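ADP-ribose pyrophosphatase (Streptococcus suis, PDB 3O8S) probably hydrolyses ADP-ribose at its pyrophosphate linkage, as a member of the NUDIX hydrolase family. Local coordinates at residues V86-G91 with P178-K183. Sequence-based numbering, arbitrary orientation.
Sequences VQENDG and PLYLGK. With EDO (1,2-ethanediol), chain F.
Lys183 reaches from the loop ahead of helix 186-197 to the carboxylate of Glu88, in the segment 86-91 that continues from strand 82-87, and the two side chains approach from opposite directions. The lysine leaves its backbone with CG anti to the carbonyl carbon (chi1 -75°), and every later bond is anti, giving a fully stretched arm. From CB and CG the arm runs on to CD, which lies over one face of the Tyr180 ring, toward its rim. CD also passes 3.4 Å from O2 of a bound 1,2-ethanediol, probably from the crystallisation liquor, and CE continues past the same oxygen. At the end, NZ forms a salt bridge with Glu88, its hydrogen bond to OE1 measuring 2.8 Å. OE1 receives the ammonium group on its syn side, 17° out of the carboxylate plane, and OE2 is equally near NZ, so the amine sits at the fork of the carboxylate. A further hydrogen bond joins NZ to the diol O2 at 3.1 Å; the diol is also held by Ser94 and Arg74.

The Tyr180 ring lies alongside the bridge. Its CD2 comes within 3.4 Å of Glu88 OE1, with carboxylate and ring planes inclined by 23°, whereas the Asp90 carboxylate stands nearly perpendicular to the ring, OD2 4.0 Å from CD2. Asp90 belongs to the type I turn from Glu88 to Gly91, closed by Gly91 N to Glu88 O. Farther along, Pro178 CG lies 4.0 Å from Gly91 O, and Trp93 at the start of strand 93-99 bonds through its backbone to both Pro178 and Tyr180.

The contact thus ties the type I turn 88-91 to a loop at the surface of the NUDIX domain. With Glu88 and more distant Asp90 nearby, Lys183 would be expected to remain protonated, its positive charge balanced by the Glu88 carboxylate, with a diol oxygen accepting a further hydrogen bond.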
loop_
_atom_site.group_PDB
_atom_site.type_symbol
_atom_site.label_atom_id
_atom_site.label_comp_id
_atom_site.label_asym_id
_atom_site.label_seq_id
_atom_site.Cartn_x
_atom_site.Cartn_y
_atom_site.Cartn_z
ATOM N N VAL A 86 -9.072 -18.284 8.564
ATOM C CA VAL A 86 -9.833 -19.211 7.734
ATOM C C VAL A 86 -8.942 -20.405 7.409
ATOM O O VAL A 86 -7.729 -20.246 7.201
ATOM C CB VAL A 86 -10.465 -18.569 6.470
ATOM C CG1 VAL A 86 -11.629 -17.651 6.848
ATOM C CG2 VAL A 86 -9.433 -17.823 5.618
ATOM N N GLN A 87 -9.534 -21.601 7.408
ATOM C CA GLN A 87 -8.807 -22.838 7.145
ATOM C C GLN A 87 -9.042 -23.309 5.722
ATOM O O GLN A 87 -10.185 -23.313 5.250
ATOM C CB GLN A 87 -9.240 -23.924 8.136
ATOM C CG GLN A 87 -8.320 -25.140 8.169
ATOM C CD GLN A 87 -8.869 -26.247 9.027
ATOM O OE1 GLN A 87 -10.080 -26.459 9.104
ATOM N NE2 GLN A 87 -7.986 -26.976 9.687
ATOM N N GLU A 88 -7.956 -23.765 5.062
ATOM C CA GLU A 88 -7.983 -24.278 3.700
ATOM C C GLU A 88 -7.925 -25.810 3.690
ATOM O O GLU A 88 -7.657 -26.409 4.734
ATOM C CB GLU A 88 -6.828 -23.673 2.897
ATOM C CG GLU A 88 -7.110 -22.255 2.453
ATOM C CD GLU A 88 -5.929 -21.590 1.783
ATOM O OE1 GLU A 88 -4.957 -21.249 2.494
ATOM O OE2 GLU A 88 -5.986 -21.385 0.549
ATOM N N ASN A 89 -8.181 -26.441 2.511
ATOM C CA ASN A 89 -8.205 -27.910 2.314
ATOM C C ASN A 89 -6.992 -28.635 2.934
ATOM O O ASN A 89 -7.163 -29.720 3.483
ATOM C CB ASN A 89 -8.291 -28.273 0.822
ATOM C CG ASN A 89 -9.621 -27.993 0.157
ATOM O OD1 ASN A 89 -10.627 -27.665 0.798
ATOM N ND2 ASN A 89 -9.656 -28.132 -1.161
ATOM N N ASP A 90 -5.793 -28.019 2.873
ATOM C CA ASP A 90 -4.540 -28.538 3.421
ATOM C C ASP A 90 -4.442 -28.455 4.976
ATOM O O ASP A 90 -3.427 -28.862 5.542
ATOM C CB ASP A 90 -3.353 -27.808 2.779
ATOM C CG ASP A 90 -3.476 -26.293 2.754
ATOM O OD1 ASP A 90 -4.327 -25.778 1.994
ATOM O OD2 ASP A 90 -2.684 -25.627 3.443
ATOM N N GLY A 91 -5.483 -27.950 5.636
ATOM C CA GLY A 91 -5.542 -27.815 7.093
ATOM C C GLY A 91 -4.808 -26.631 7.714
ATOM O O GLY A 91 -4.741 -26.531 8.943
ATOM N N PRO A 178 -2.224 -24.117 13.189
ATOM C CA PRO A 178 -1.103 -24.155 12.215
ATOM C C PRO A 178 -1.332 -23.157 11.081
ATOM O O PRO A 178 -2.420 -23.108 10.510
ATOM C CB PRO A 178 -1.060 -25.613 11.726
ATOM C CG PRO A 178 -2.327 -26.235 12.170
ATOM C CD PRO A 178 -2.945 -25.406 13.256
ATOM N N LEU A 179 -0.328 -22.324 10.800
ATOM C CA LEU A 179 -0.451 -21.243 9.830
ATOM C C LEU A 179 0.170 -21.526 8.481
ATOM O O LEU A 179 1.193 -22.190 8.393
ATOM C CB LEU A 179 0.209 -19.960 10.377
ATOM C CG LEU A 179 -0.429 -19.229 11.569
ATOM C CD1 LEU A 179 0.524 -18.145 12.072
ATOM C CD2 LEU A 179 -1.758 -18.565 11.182
ATOM N N TYR A 180 -0.421 -20.939 7.430
ATOM C CA TYR A 180 0.133 -20.960 6.080
ATOM C C TYR A 180 1.104 -19.765 6.106
ATOM O O TYR A 180 0.680 -18.614 5.924
ATOM C CB TYR A 180 -1.013 -20.835 5.035
ATOM C CG TYR A 180 -0.661 -21.171 3.591
ATOM C CD1 TYR A 180 0.525 -20.716 3.013
ATOM C CD2 TYR A 180 -1.571 -21.834 2.768
ATOM C CE1 TYR A 180 0.819 -20.962 1.670
ATOM C CE2 TYR A 180 -1.293 -22.073 1.422
ATOM C CZ TYR A 180 -0.103 -21.621 0.876
ATOM O OH TYR A 180 0.166 -21.845 -0.448
ATOM N N LEU A 181 2.370 -20.032 6.487
ATOM C CA LEU A 181 3.421 -19.028 6.712
ATOM C C LEU A 181 3.735 -18.169 5.481
ATOM O O LEU A 181 4.001 -16.971 5.649
ATOM C CB LEU A 181 4.699 -19.658 7.285
ATOM C CG LEU A 181 4.533 -20.312 8.682
ATOM C CD1 LEU A 181 5.733 -21.159 9.048
ATOM C CD2 LEU A 181 4.209 -19.265 9.781
ATOM N N GLY A 182 3.621 -18.745 4.278
ATOM C CA GLY A 182 3.790 -18.016 3.020
ATOM C C GLY A 182 2.751 -16.909 2.861
ATOM O O GLY A 182 3.005 -15.901 2.195
ATOM N N LYS A 183 1.583 -17.077 3.510
ATOM C CA LYS A 183 0.473 -16.123 3.492
ATOM C C LYS A 183 0.559 -15.151 4.660
ATOM O O LYS A 183 0.354 -13.957 4.460
ATOM C CB LYS A 183 -0.880 -16.852 3.500
ATOM C CG LYS A 183 -1.194 -17.450 2.147
ATOM C CD LYS A 183 -2.497 -18.183 2.124
ATOM C CE LYS A 183 -2.748 -18.645 0.717
ATOM N NZ LYS A 183 -3.962 -19.473 0.628
HETATM C C1 EDO F . -8.006 -18.624 1.619
HETATM O O1 EDO F . -7.955 -18.447 0.200
HETATM C C2 EDO F . -7.284 -17.466 2.291
HETATM O O2 EDO F . -5.892 -17.766 2.413
#